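Local coordinates for AmbC (PDB 5O15), which probably dehydrates a polyketide intermediate and then cyclises it to a heterocycle, as the bifunctional dehydratase-cyclase domain of ambruticin biosynthesis, at residues 108-120 and 128-140. Numbering follows the deposited sequence.
Sequences ATGRRGFAVHSRP and WTAHARGVLGAAP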
ATOM      1  N   ALA A 108      17.769   2.448  21.358  1.00 22.66           N
ATOM      2  CA  ALA A 108      18.612   1.356  21.820  1.00 25.23           C
ATOM      3  C   ALA A 108      18.119  -0.006  21.353  1.00 25.32           C
ATOM      4  O   ALA A 108      18.865  -0.985  21.469  1.00 28.82           O
ATOM      5  CB  ALA A 108      18.716   1.386  23.345  1.00 28.38           C
ATOM      6  N   THR A 109      16.883  -0.106  20.868  1.00 23.95           N
ATOM      7  CA  THR A 109      16.359  -1.338  20.287  1.00 26.18           C
ATOM      8  C   THR A 109      16.487  -1.362  18.768  1.00 24.11           C
ATOM      9  O   THR A 109      15.932  -2.254  18.111  1.00 26.52           O
ATOM     10  CB  THR A 109      14.898  -1.536  20.696  1.00 29.10           C
ATOM     11  OG1 THR A 109      14.095  -0.458  20.192  1.00 32.22           O
ATOM     12  CG2 THR A 109      14.784  -1.595  22.213  1.00 32.52           C
ATOM     13  N   GLY A 110      17.205  -0.404  18.190  1.00 22.02           N
ATOM     14  CA  GLY A 110      17.445  -0.440  16.765  1.00 21.14           C
ATOM     15  C   GLY A 110      16.268   0.025  15.928  1.00 18.74           C
ATOM     16  O   GLY A 110      16.112  -0.419  14.780  1.00 20.81           O
ATOM     17  N   ARG A 111      15.444   0.931  16.458  1.00 17.47           N
ATOM     18  CA  ARG A 111      14.243   1.391  15.772  1.00 16.50           C
ATOM     19  C   ARG A 111      14.261   2.899  15.652  1.00 14.84           C
ATOM     20  O   ARG A 111      14.891   3.584  16.494  1.00 16.93           O
ATOM     21  CB  ARG A 111      13.025   0.952  16.551  1.00 18.30           C
ATOM     22  CG  ARG A 111      12.914  -0.549  16.572  1.00 22.03           C
ATOM     23  CD  ARG A 111      12.110  -1.070  17.764  1.00 30.15           C
ATOM     24  NE  ARG A 111      10.689  -0.770  17.646  1.00 35.09           N
ATOM     25  CZ  ARG A 111       9.837  -1.466  16.893  1.00 39.46           C
ATOM     26  NH1 ARG A 111      10.278  -2.477  16.160  1.00 41.20           N
ATOM     27  NH2 ARG A 111       8.546  -1.151  16.856  1.00 41.41           N
ATOM     28  N   ARG A 112      13.617   3.429  14.619  1.00 14.61           N
ATOM     29  CA  ARG A 112      13.497   4.861  14.371  1.00 14.03           C
ATOM     30  C   ARG A 112      12.047   5.239  14.128  1.00 12.87           C
ATOM     31  O   ARG A 112      11.384   4.640  13.250  1.00 14.16           O
ATOM     32  CB  ARG A 112      14.289   5.335  13.161  1.00 13.67           C
ATOM     33  CG  ARG A 112      15.804   5.191  13.242  1.00 14.12           C
ATOM     34  CD  ARG A 112      16.430   5.662  11.976  1.00 13.92           C
ATOM     35  NE  ARG A 112      17.873   5.575  11.922  1.00 15.23           N
ATOM     36  CZ  ARG A 112      18.688   6.570  12.241  1.00 15.86           C
ATOM     37  NH1 ARG A 112      18.189   7.730  12.649  1.00 15.95           N
ATOM     38  NH2 ARG A 112      20.003   6.406  12.139  1.00 17.80           N
ATOM     39  N   GLY A 113      11.531   6.245  14.814  1.00 12.93           N
ATOM     40  CA  GLY A 113      10.236   6.780  14.425  1.00 12.75           C
ATOM     41  C   GLY A 113      10.310   7.511  13.101  1.00 11.92           C
ATOM     42  O   GLY A 113      11.359   7.956  12.650  1.00 12.73           O
ATOM     43  N   PHE A 114       9.161   7.603  12.421  1.00 12.05           N
ATOM     44  CA  PHE A 114       9.094   8.371  11.189  1.00 12.16           C
ATOM     45  C   PHE A 114       7.699   8.957  11.038  1.00 11.84           C
ATOM     46  O   PHE A 114       6.752   8.506  11.677  1.00 12.23           O
ATOM     47  CB  PHE A 114       9.457   7.522   9.953  1.00 12.60           C
ATOM     48  CG  PHE A 114       8.382   6.556   9.568  1.00 12.58           C
ATOM     49  CD1 PHE A 114       8.330   5.294  10.101  1.00 13.29           C
ATOM     50  CD2 PHE A 114       7.390   6.953   8.680  1.00 14.47           C
ATOM     51  CE1 PHE A 114       7.319   4.421   9.762  1.00 15.15           C
ATOM     52  CE2 PHE A 114       6.346   6.052   8.303  1.00 16.26           C
ATOM     53  CZ  PHE A 114       6.322   4.831   8.869  1.00 16.03           C
ATOM     54  N   ALA A 115       7.570   9.924  10.149  1.00 11.62           N
ATOM     55  CA  ALA A 115       6.269  10.468   9.767  1.00 12.87           C
ATOM     56  C   ALA A 115       6.317  10.858   8.296  1.00 12.21           C
ATOM     57  O   ALA A 115       7.384  11.164   7.770  1.00 13.05           O
ATOM     58  CB  ALA A 115       5.839  11.667  10.616  1.00 14.73           C
ATOM     59  N   VAL A 116       5.156  10.842   7.634  1.00 12.57           N
ATOM     60  CA  VAL A 116       5.012  11.251   6.240  1.00 13.66           C
ATOM     61  C   VAL A 116       4.022  12.399   6.197  1.00 14.38           C
ATOM     62  O   VAL A 116       2.920  12.279   6.737  1.00 14.69           O
ATOM     63  CB  VAL A 116       4.490  10.087   5.381  1.00 14.56           C
ATOM     64  CG1 VAL A 116       4.354  10.522   3.939  1.00 17.52           C
ATOM     65  CG2 VAL A 116       5.398   8.888   5.541  1.00 16.29           C
ATOM     66  N   HIS A 117       4.387  13.482   5.496  1.00 15.34           N
ATOM     67  CA  HIS A 117       3.603  14.710   5.447  1.00 15.03           C
ATOM     68  C   HIS A 117       3.517  15.211   4.022  1.00 14.87           C
ATOM     69  O   HIS A 117       4.375  14.902   3.196  1.00 15.06           O
ATOM     70  CB  HIS A 117       4.338  15.793   6.212  1.00 16.38           C
ATOM     71  CG  HIS A 117       5.056  15.279   7.397  1.00 21.07           C
ATOM     72  ND1 HIS A 117       4.477  15.365   8.620  1.00 17.79           N
ATOM     73  CD2 HIS A 117       6.244  14.645   7.572  1.00 22.59           C
ATOM     74  CE1 HIS A 117       5.303  14.911   9.542  1.00 24.22           C
ATOM     75  NE2 HIS A 117       6.384  14.447   8.926  1.00 24.85           N
ATOM     76  N   SER A 118       2.518  16.053   3.762  1.00 14.93           N
ATOM     77  CA  SER A 118       2.458  16.731   2.481  1.00 15.02           C
ATOM     78  C   SER A 118       1.928  18.135   2.663  1.00 16.28           C
ATOM     79  O   SER A 118       1.332  18.467   3.682  1.00 17.60           O
ATOM     80  CB  SER A 118       1.602  15.969   1.470  1.00 17.93           C
ATOM     81  OG  SER A 118       0.250  16.264   1.649  1.00 20.43           O
ATOM     82  N   ARG A 119       2.151  18.947   1.642  1.00 16.63           N
ATOM     83  CA  ARG A 119       1.542  20.263   1.572  1.00 20.08           C
ATOM     84  C   ARG A 119       1.314  20.609   0.110  1.00 22.59           C
ATOM     85  O   ARG A 119       2.064  20.143  -0.753  1.00 22.17           O
ATOM     86  CB  ARG A 119       2.404  21.332   2.260  1.00 25.25           C
ATOM     87  CG  ARG A 119       3.688  21.686   1.557  1.00 31.61           C
ATOM     88  CD  ARG A 119       4.460  22.822   2.272  1.00 38.16           C
ATOM     89  NE  ARG A 119       5.566  23.250   1.422  1.00 44.61           N
ATOM     90  CZ  ARG A 119       6.677  23.845   1.837  1.00 49.57           C
ATOM     91  NH1 ARG A 119       6.878  24.125   3.125  1.00 49.06           N
ATOM     92  NH2 ARG A 119       7.599  24.167   0.939  1.00 52.24           N
ATOM     93  N   PRO A 120       0.300  21.422  -0.204  1.00 27.13           N
ATOM     94  CA  PRO A 120       0.076  21.795  -1.606  1.00 31.43           C
ATOM     95  C   PRO A 120       1.309  22.463  -2.199  1.00 36.15           C
ATOM     96  O   PRO A 120       1.982  23.262  -1.546  1.00 36.34           O
ATOM     97  CB  PRO A 120      -1.113  22.764  -1.540  1.00 33.09           C
ATOM     98  CG  PRO A 120      -1.800  22.462  -0.261  1.00 31.50           C
ATOM     99  CD  PRO A 120      -0.731  21.977   0.691  1.00 28.61           C
ATOM    100  N   TRP A 128       2.033  21.945   6.823  1.00 23.48           N
ATOM    101  CA  TRP A 128       2.205  20.544   6.479  1.00 19.10           C
ATOM    102  C   TRP A 128       1.104  19.722   7.130  1.00 20.04           C
ATOM    103  O   TRP A 128       0.684  20.000   8.254  1.00 23.38           O
ATOM    104  CB  TRP A 128       3.560  20.077   6.996  1.00 18.20           C
ATOM    105  CG  TRP A 128       4.739  20.566   6.257  1.00 17.14           C
ATOM    106  CD1 TRP A 128       5.593  21.567   6.646  1.00 20.07           C
ATOM    107  CD2 TRP A 128       5.262  20.051   5.036  1.00 17.25           C
ATOM    108  NE1 TRP A 128       6.607  21.698   5.737  1.00 20.44           N
ATOM    109  CE2 TRP A 128       6.428  20.780   4.736  1.00 18.14           C
ATOM    110  CE3 TRP A 128       4.873  19.031   4.169  1.00 17.16           C
ATOM    111  CZ2 TRP A 128       7.194  20.529   3.600  1.00 18.42           C
ATOM    112  CZ3 TRP A 128       5.654  18.781   3.064  1.00 18.19           C
ATOM    113  CH2 TRP A 128       6.766  19.535   2.761  1.00 19.46           C
ATOM    114  N   THR A 129       0.627  18.714   6.407  1.00 19.12           N
ATOM    115  CA  THR A 129      -0.383  17.773   6.887  1.00 19.39           C
ATOM    116  C   THR A 129       0.289  16.422   7.112  1.00 17.75           C
ATOM    117  O   THR A 129       0.938  15.911   6.208  1.00 16.86           O
ATOM    118  CB  THR A 129      -1.520  17.605   5.864  1.00 23.69           C
ATOM    119  OG1 THR A 129      -2.222  18.850   5.687  1.00 27.31           O
ATOM    120  CG2 THR A 129      -2.520  16.554   6.330  1.00 25.15           C
ATOM    121  N   ALA A 130       0.111  15.840   8.303  1.00 18.79           N
ATOM    122  CA  ALA A 130       0.635  14.510   8.591  1.00 18.72           C
ATOM    123  C   ALA A 130      -0.324  13.462   8.042  1.00 18.71           C
ATOM    124  O   ALA A 130      -1.528  13.509   8.301  1.00 23.36           O
ATOM    125  CB  ALA A 130       0.756  14.307  10.091  1.00 22.92           C
ATOM    126  N   HIS A 131       0.196  12.529   7.261  1.00 15.90           N
ATOM    127  CA  HIS A 131      -0.622  11.452   6.745  1.00 16.55           C
ATOM    128  C   HIS A 131      -0.378  10.127   7.427  1.00 16.27           C
ATOM    129  O   HIS A 131      -1.326   9.344   7.555  1.00 19.39           O
ATOM    130  CB  HIS A 131      -0.392  11.306   5.239  1.00 17.19           C
ATOM    131  CG  HIS A 131      -0.740  12.533   4.476  1.00 17.26           C
ATOM    132  ND1 HIS A 131      -2.034  12.977   4.354  1.00 17.05           N
ATOM    133  CD2 HIS A 131       0.035  13.459   3.863  1.00 17.78           C
ATOM    134  CE1 HIS A 131      -2.046  14.120   3.683  1.00 17.09           C
ATOM    135  NE2 HIS A 131      -0.801  14.428   3.362  1.00 18.22           N
ATOM    136  N   ALA A 132       0.851   9.856   7.876  1.00 15.09           N
ATOM    137  CA  ALA A 132       1.210   8.536   8.363  1.00 14.91           C
ATOM    138  C   ALA A 132       2.357   8.714   9.339  1.00 13.43           C
ATOM    139  O   ALA A 132       3.157   9.638   9.220  1.00 14.09           O
ATOM    140  CB  ALA A 132       1.638   7.576   7.244  1.00 17.06           C
ATOM    141  N   ARG A 133       2.417   7.823  10.313  1.00 13.41           N
ATOM    142  CA  ARG A 133       3.490   7.775  11.278  1.00 13.58           C
ATOM    143  C   ARG A 133       3.810   6.341  11.578  1.00 12.98           C
ATOM    144  O   ARG A 133       2.991   5.460  11.374  1.00 15.72           O
ATOM    145  CB  ARG A 133       3.055   8.417  12.610  1.00 18.68           C
ATOM    146  CG  ARG A 133       2.740   9.867  12.536  1.00 23.07           C
ATOM    147  CD  ARG A 133       2.389  10.465  13.905  1.00 25.18           C
ATOM    148  NE  ARG A 133       2.145  11.900  13.730  1.00 29.36           N
ATOM    149  CZ  ARG A 133       3.116  12.807  13.646  1.00 30.92           C
ATOM    150  NH1 ARG A 133       4.386  12.435  13.781  1.00 30.86           N
ATOM    151  NH2 ARG A 133       2.812  14.083  13.465  1.00 35.77           N
ATOM    152  N   GLY A 134       4.990   6.096  12.100  1.00 13.10           N
ATOM    153  CA  GLY A 134       5.289   4.742  12.478  1.00 14.54           C
ATOM    154  C   GLY A 134       6.697   4.590  12.970  1.00 13.28           C
ATOM    155  O   GLY A 134       7.324   5.542  13.450  1.00 12.76           O
ATOM    156  N   VAL A 135       7.210   3.377  12.839  1.00 13.51           N
ATOM    157  CA  VAL A 135       8.526   3.013  13.322  1.00 13.68           C
ATOM    158  C   VAL A 135       9.187   2.129  12.274  1.00 13.05           C
ATOM    159  O   VAL A 135       8.534   1.220  11.722  1.00 14.59           O
ATOM    160  CB  VAL A 135       8.426   2.268  14.668  1.00 16.12           C
ATOM    161  CG1 VAL A 135       9.790   1.836  15.148  1.00 18.80           C
ATOM    162  CG2 VAL A 135       7.694   3.101  15.699  1.00 19.60           C
ATOM    163  N   LEU A 136      10.448   2.394  11.955  1.00 14.32           N
ATOM    164  CA  LEU A 136      11.336   1.578  11.132  1.00 14.48           C
ATOM    165  C   LEU A 136      12.167   0.670  12.021  1.00 14.81           C
ATOM    166  O   LEU A 136      12.545   1.079  13.140  1.00 15.70           O
ATOM    167  CB  LEU A 136      12.244   2.476  10.299  1.00 14.62           C
ATOM    168  CG  LEU A 136      11.542   3.551   9.465  1.00 14.18           C
ATOM    169  CD1 LEU A 136      12.561   4.460   8.746  1.00 16.44           C
ATOM    170  CD2 LEU A 136      10.556   2.926   8.463  1.00 15.11           C
ATOM    171  N   GLY A 137      12.544  -0.503  11.544  1.00 15.24           N
ATOM    172  CA  GLY A 137      13.274  -1.402  12.406  1.00 16.02           C
ATOM    173  C   GLY A 137      13.795  -2.618  11.694  1.00 17.35           C
ATOM    174  O   GLY A 137      13.887  -2.663  10.469  1.00 18.36           O
ATOM    175  N   ALA A 138      14.142  -3.613  12.496  1.00 20.65           N
ATOM    176  CA  ALA A 138      14.657  -4.880  11.994  1.00 21.65           C
ATOM    177  C   ALA A 138      13.564  -5.674  11.280  1.00 23.55           C
ATOM    178  O   ALA A 138      12.377  -5.527  11.560  1.00 24.71           O
ATOM    179  CB  ALA A 138      15.229  -5.690  13.161  1.00 25.87           C
ATOM    180  N   ALA A 139      13.981  -6.555  10.360  1.00 27.64           N
ATOM    181  CA  ALA A 139      13.020  -7.294   9.553  1.00 31.02           C
ATOM    182  C   ALA A 139      12.505  -8.508  10.320  1.00 31.42           C
ATOM    183  O   ALA A 139      13.225  -9.101  11.133  1.00 31.12           O
ATOM    184  CB  ALA A 139      13.659  -7.752   8.251  1.00 33.39           C
ATOM    185  N   PRO A 140      11.265  -8.890  10.085  1.00 33.52           N
ATOM    186  CA  PRO A 140      10.699 -10.064  10.738  1.00 36.29           C
ATOM    187  C   PRO A 140      11.203 -11.303  10.024  1.00 34.51           C
ATOM    188  O   PRO A 140      11.912 -11.220   9.014  1.00 30.38           O
ATOM    189  CB  PRO A 140       9.205  -9.880  10.500  1.00 38.55           C
ATOM    190  CG  PRO A 140       9.152  -9.226   9.177  1.00 39.15           C
ATOM    191  CD  PRO A 140      10.277  -8.225   9.227  1.00 35.69           C
TER
HETATM  192  O   HOH W   1      14.681  -3.304  15.334  1.00 41.50           O
HETATM  193  O   HOH W   2      12.651  -3.709  15.279  1.00 51.91           O
HETATM  194  O   HOH W   3       6.020   9.936  14.168  1.00 31.92           O
HETATM  195  O   HOH W   4      -1.212  20.474   4.024  1.00 33.59           O
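Arg-119 lies across the indole of Trp-128, its CD 3.8 Å from the centroid of the six-membered ring and 13° off the normal, a CH-pi contact over the face. The guanidinium follows over CZ2, its plane turned 27° from the indole. Without the indole, with an alanine here, the Arg-119 chain would probably lose its aromatic floor and swing. These residues flank the loop closing an antiparallel hairpin in the double hotdog fold. Further along, a classic beta bulge sets His-131 and Ala-132 side by side opposite Val-116, whose O accepts a firm bond from His-131 N (2.8 Å) and a weak one from Ala-132 N. The His-131 imidazole meets Ser-118 edge-on, NE2 and OG sharing a 2.7 Å hydrogen bond, while Ala-87 O holds its ND1. Phe-114 CG lies between backbone N and carbonyl carbon (chi1 74°), turning the ring over side-chain-less Gly-134; CE1 comes within 3.3 Å of Val-135 N. Leu-136 CD2 packs 3.6 Å from Phe-114 CD1. Chemically, the faces differ: apolar Phe-114, Val-116, Ala-132 and Leu-136 pack on helix 61-75 and strand 79-85, where histidine satisfies the buried Ser-118 hydroxyl; the other carries Arg-133 and His-117, paired with Glu-86 and Thr-102.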